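PDB 6THK: pyocin S5 from Pseudomonas aeruginosa PAO1, which probably kills susceptible bacteria as a channel-forming bacteriocin, depolarising their cytoplasmic membrane and so draining the cell of energy. Local coordinates for residues F61-N72 with Y172-V183. The protein carries 1 engineered substitution. Residues are numbered along the deposited sequence; the frame is centred on the assembly and turned at random.
Sequences FEQGTKEKKEIN and YKQDSLSEAVKV
Lys68 reaches from helix 42-87 to two acids of helix 157-212, and the pairing shows how near-parallel helices can combine small residues in the middle with charges along the flank. CG of Lys68 lies anti to the backbone N, and the extended chain runs past Ser176, CB to CB 3.9 Å, before bending at its end. NZ then meets OD1 of Asp175 at 3.1 Å, on the syn side of the carboxylate but 30° out of its plane, while a long salt bridge to Glu179 completes the network. On the other flank OE1 of Glu67 rests on CE of Lys173 at 3.3 Å, with the ammonium NZ further off at 4.7 Å, so no salt bridge forms.

Apolar contacts lie at one end and further along. CD1 of Phe61 sits 3.7 Å from CZ of Tyr172, the ring planes meeting at 57°, and CA of Phe61 lies over one face of the tyrosine. Past Lys68, CD1 of Ile71 touches CB of Ala180 at 3.7 Å, and Asn72 meets Val183 beyond it.

Water supplies polar links. One molecule joins Ser176 OG to Glu67 OE1, weakly on the glutamate side; another donates to both OD1 of Asn72 and the carbonyl O of Ala180.

Gly64 lets CB of Tyr172 come to 4.0 Å from its CA, and small Ser176 and Ala180 are consistent with the axis separation of 9.1 Å. Tyr172 OH also hydrogen-bonds Glu129, a zinc ligand, tying this interface to the metal site. The whole is a parallel helix-helix packing at 13° within an elongated helical bundle, where helix 95-121 packs against helix 157-212 as well.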
loop_
_atom_site.group_PDB
_atom_site.type_symbol
_atom_site.label_atom_id
_atom_site.label_comp_id
_atom_site.label_asym_id
_atom_site.label_seq_id
_atom_site.Cartn_x
_atom_site.Cartn_y
_atom_site.Cartn_z
ATOM N N PHE A 61 8.577 74.446 -23.419
ATOM C CA PHE A 61 8.068 73.528 -24.412
ATOM C C PHE A 61 9.195 72.786 -25.118
ATOM O O PHE A 61 9.052 71.603 -25.410
ATOM C CB PHE A 61 7.150 74.255 -25.401
ATOM C CG PHE A 61 6.839 73.448 -26.631
ATOM C CD1 PHE A 61 6.054 72.308 -26.552
ATOM C CD2 PHE A 61 7.386 73.790 -27.859
ATOM C CE1 PHE A 61 5.804 71.537 -27.680
ATOM C CE2 PHE A 61 7.122 73.031 -28.994
ATOM C CZ PHE A 61 6.325 71.914 -28.901
ATOM N N GLU A 62 10.306 73.487 -25.400
ATOM C CA GLU A 62 11.502 72.928 -26.024
ATOM C C GLU A 62 12.178 71.926 -25.072
ATOM O O GLU A 62 12.491 70.819 -25.505
ATOM C CB GLU A 62 12.478 74.043 -26.448
ATOM C CG GLU A 62 11.945 74.956 -27.535
ATOM C CD GLU A 62 11.568 74.203 -28.794
ATOM O OE1 GLU A 62 12.302 73.266 -29.186
ATOM O OE2 GLU A 62 10.488 74.511 -29.347
ATOM N N GLN A 63 12.368 72.300 -23.776
ATOM C CA GLN A 63 12.939 71.424 -22.740
ATOM C C GLN A 63 12.010 70.240 -22.510
ATOM O O GLN A 63 12.492 69.115 -22.407
ATOM C CB GLN A 63 13.223 72.165 -21.420
ATOM N N GLY A 64 10.697 70.502 -22.486
ATOM C CA GLY A 64 9.634 69.510 -22.329
ATOM C C GLY A 64 9.705 68.390 -23.354
ATOM O O GLY A 64 9.749 67.217 -22.978
ATOM N N THR A 65 9.786 68.749 -24.653
ATOM C CA THR A 65 9.905 67.792 -25.756
ATOM C C THR A 65 11.240 67.054 -25.696
ATOM O O THR A 65 11.276 65.861 -26.004
ATOM C CB THR A 65 9.709 68.467 -27.128
ATOM O OG1 THR A 65 10.587 69.582 -27.239
ATOM C CG2 THR A 65 8.277 68.912 -27.373
ATOM N N LYS A 66 12.338 67.756 -25.301
ATOM C CA LYS A 66 13.677 67.158 -25.192
ATOM C C LYS A 66 13.650 66.016 -24.176
ATOM O O LYS A 66 14.182 64.947 -24.453
ATOM C CB LYS A 66 14.737 68.203 -24.813
ATOM N N GLU A 67 12.985 66.236 -23.025
ATOM C CA GLU A 67 12.839 65.270 -21.945
ATOM C C GLU A 67 12.016 64.072 -22.395
ATOM O O GLU A 67 12.452 62.944 -22.174
ATOM C CB GLU A 67 12.205 65.923 -20.718
ATOM C CG GLU A 67 13.101 66.948 -20.046
ATOM C CD GLU A 67 12.429 67.756 -18.953
ATOM O OE1 GLU A 67 11.628 67.170 -18.188
ATOM O OE2 GLU A 67 12.708 68.974 -18.861
ATOM N N LYS A 68 10.863 64.308 -23.068
ATOM C CA LYS A 68 9.981 63.244 -23.564
ATOM C C LYS A 68 10.665 62.350 -24.598
ATOM O O LYS A 68 10.308 61.179 -24.730
ATOM C CB LYS A 68 8.640 63.793 -24.095
ATOM C CG LYS A 68 7.540 62.730 -24.176
ATOM C CD LYS A 68 6.217 63.227 -24.727
ATOM C CE LYS A 68 5.262 62.066 -24.862
ATOM N NZ LYS A 68 3.842 62.464 -24.662
ATOM N N LYS A 69 11.638 62.899 -25.325
ATOM C CA LYS A 69 12.378 62.151 -26.328
ATOM C C LYS A 69 13.412 61.240 -25.648
ATOM O O LYS A 69 13.659 60.139 -26.151
ATOM C CB LYS A 69 13.046 63.098 -27.344
ATOM N N GLU A 70 13.968 61.670 -24.493
ATOM C CA GLU A 70 15.029 60.946 -23.766
ATOM C C GLU A 70 14.624 60.164 -22.489
ATOM O O GLU A 70 15.504 59.526 -21.884
ATOM C CB GLU A 70 16.151 61.921 -23.356
ATOM C CG GLU A 70 16.687 62.843 -24.445
ATOM C CD GLU A 70 17.714 63.861 -23.985
ATOM O OE1 GLU A 70 17.757 64.171 -22.774
ATOM O OE2 GLU A 70 18.488 64.346 -24.840
ATOM N N ILE A 71 13.345 60.267 -22.049
ATOM C CA ILE A 71 12.866 59.634 -20.805
ATOM C C ILE A 71 12.961 58.100 -20.804
ATOM O O ILE A 71 13.536 57.566 -19.856
ATOM C CB ILE A 71 11.449 60.069 -20.364
ATOM C CG1 ILE A 71 10.499 60.125 -21.569
ATOM C CG2 ILE A 71 11.510 61.368 -19.573
ATOM C CD1 ILE A 71 9.155 59.846 -21.318
ATOM N N ASN A 72 12.413 57.407 -21.840
ATOM C CA ASN A 72 12.416 55.939 -21.934
ATOM C C ASN A 72 13.835 55.380 -21.857
ATOM O O ASN A 72 14.073 54.444 -21.088
ATOM C CB ASN A 72 11.679 55.465 -23.178
ATOM C CG ASN A 72 10.191 55.729 -23.135
ATOM O OD1 ASN A 72 9.584 55.828 -22.067
ATOM N ND2 ASN A 72 9.566 55.783 -24.305
ATOM N N TYR A 172 4.376 69.746 -18.752
ATOM C CA TYR A 172 5.246 68.965 -19.627
ATOM C C TYR A 172 6.014 67.877 -18.861
ATOM O O TYR A 172 6.425 66.893 -19.470
ATOM C CB TYR A 172 6.169 69.877 -20.459
ATOM C CG TYR A 172 5.430 70.710 -21.486
ATOM C CD1 TYR A 172 4.776 70.112 -22.563
ATOM C CD2 TYR A 172 5.396 72.099 -21.394
ATOM C CE1 TYR A 172 4.081 70.874 -23.504
ATOM C CE2 TYR A 172 4.731 72.875 -22.347
ATOM C CZ TYR A 172 4.066 72.256 -23.394
ATOM O OH TYR A 172 3.381 73.004 -24.318
ATOM N N LYS A 173 6.189 68.040 -17.530
ATOM C CA LYS A 173 6.843 67.056 -16.664
ATOM C C LYS A 173 5.897 65.873 -16.480
ATOM O O LYS A 173 6.324 64.730 -16.663
ATOM C CB LYS A 173 7.237 67.662 -15.304
ATOM C CG LYS A 173 8.561 68.423 -15.325
ATOM C CD LYS A 173 9.769 67.543 -14.998
ATOM C CE LYS A 173 11.086 68.279 -15.114
ATOM N NZ LYS A 173 11.272 69.308 -14.054
ATOM N N GLN A 174 4.603 66.140 -16.194
ATOM C CA GLN A 174 3.608 65.075 -16.037
ATOM C C GLN A 174 3.304 64.375 -17.349
ATOM O O GLN A 174 2.963 63.200 -17.335
ATOM C CB GLN A 174 2.325 65.557 -15.327
ATOM C CG GLN A 174 1.413 66.517 -16.116
ATOM C CD GLN A 174 0.534 65.832 -17.140
ATOM O OE1 GLN A 174 -0.045 64.767 -16.903
ATOM N NE2 GLN A 174 0.446 66.418 -18.320
ATOM N N ASP A 175 3.413 65.086 -18.479
ATOM C CA ASP A 175 3.174 64.503 -19.794
ATOM C C ASP A 175 4.269 63.492 -20.154
ATOM O O ASP A 175 3.955 62.398 -20.610
ATOM C CB ASP A 175 3.071 65.600 -20.859
ATOM C CG ASP A 175 3.257 65.094 -22.269
ATOM O OD1 ASP A 175 2.327 64.437 -22.790
ATOM O OD2 ASP A 175 4.342 65.336 -22.848
ATOM N N SER A 176 5.541 63.866 -19.980
ATOM C CA SER A 176 6.648 62.974 -20.293
ATOM C C SER A 176 6.646 61.802 -19.302
ATOM O O SER A 176 6.729 60.654 -19.730
ATOM C CB SER A 176 7.978 63.725 -20.302
ATOM O OG SER A 176 8.265 64.336 -19.056
ATOM N N LEU A 177 6.430 62.075 -18.002
ATOM C CA LEU A 177 6.359 61.031 -16.987
ATOM C C LEU A 177 5.228 60.044 -17.231
ATOM O O LEU A 177 5.418 58.855 -16.971
ATOM C CB LEU A 177 6.268 61.603 -15.578
ATOM C CG LEU A 177 7.566 61.628 -14.790
ATOM C CD1 LEU A 177 7.470 62.589 -13.642
ATOM C CD2 LEU A 177 7.904 60.253 -14.246
ATOM N N SER A 178 4.073 60.515 -17.771
ATOM C CA SER A 178 2.934 59.645 -18.079
ATOM C C SER A 178 3.308 58.609 -19.118
ATOM O O SER A 178 2.916 57.453 -18.974
ATOM C CB SER A 178 1.728 60.445 -18.545
ATOM O OG SER A 178 0.953 60.868 -17.438
ATOM N N GLU A 179 4.091 59.008 -20.136
ATOM C CA GLU A 179 4.558 58.110 -21.188
ATOM C C GLU A 179 5.608 57.131 -20.638
ATOM O O GLU A 179 5.547 55.938 -20.936
ATOM C CB GLU A 179 5.131 58.918 -22.366
ATOM C CG GLU A 179 4.976 58.232 -23.718
ATOM C CD GLU A 179 3.561 58.132 -24.268
ATOM O OE1 GLU A 179 2.735 59.032 -23.987
ATOM O OE2 GLU A 179 3.282 57.149 -24.995
ATOM N N ALA A 180 6.545 57.633 -19.809
ATOM C CA ALA A 180 7.612 56.830 -19.209
ATOM C C ALA A 180 7.049 55.694 -18.348
ATOM O O ALA A 180 7.588 54.589 -18.376
ATOM C CB ALA A 180 8.536 57.716 -18.388
ATOM N N VAL A 181 5.967 55.982 -17.598
ATOM C CA VAL A 181 5.239 55.066 -16.710
ATOM C C VAL A 181 4.521 53.979 -17.545
ATOM O O VAL A 181 4.615 52.803 -17.191
ATOM C CB VAL A 181 4.268 55.845 -15.759
ATOM C CG1 VAL A 181 3.243 54.925 -15.106
ATOM C CG2 VAL A 181 5.030 56.630 -14.693
ATOM N N LYS A 182 3.818 54.372 -18.646
ATOM C CA LYS A 182 3.093 53.455 -19.539
ATOM C C LYS A 182 4.034 52.411 -20.126
ATOM O O LYS A 182 3.698 51.227 -20.142
ATOM C CB LYS A 182 2.389 54.220 -20.670
ATOM C CG LYS A 182 1.081 54.876 -20.248
ATOM C CD LYS A 182 0.610 55.926 -21.259
ATOM C CE LYS A 182 -0.764 56.467 -20.933
ATOM N NZ LYS A 182 -0.762 57.303 -19.700
ATOM N N VAL A 183 5.226 52.849 -20.573
ATOM C CA VAL A 183 6.261 51.987 -21.135
ATOM C C VAL A 183 6.841 51.056 -20.055
ATOM O O VAL A 183 6.873 49.853 -20.293
ATOM C CB VAL A 183 7.347 52.789 -21.901
ATOM C CG1 VAL A 183 8.499 51.891 -22.353
ATOM C CG2 VAL A 183 6.739 53.518 -23.098
HETATM O O HOH W 1 9.869 64.582 -16.736
HETATM O O HOH W 2 10.196 54.154 -19.732
#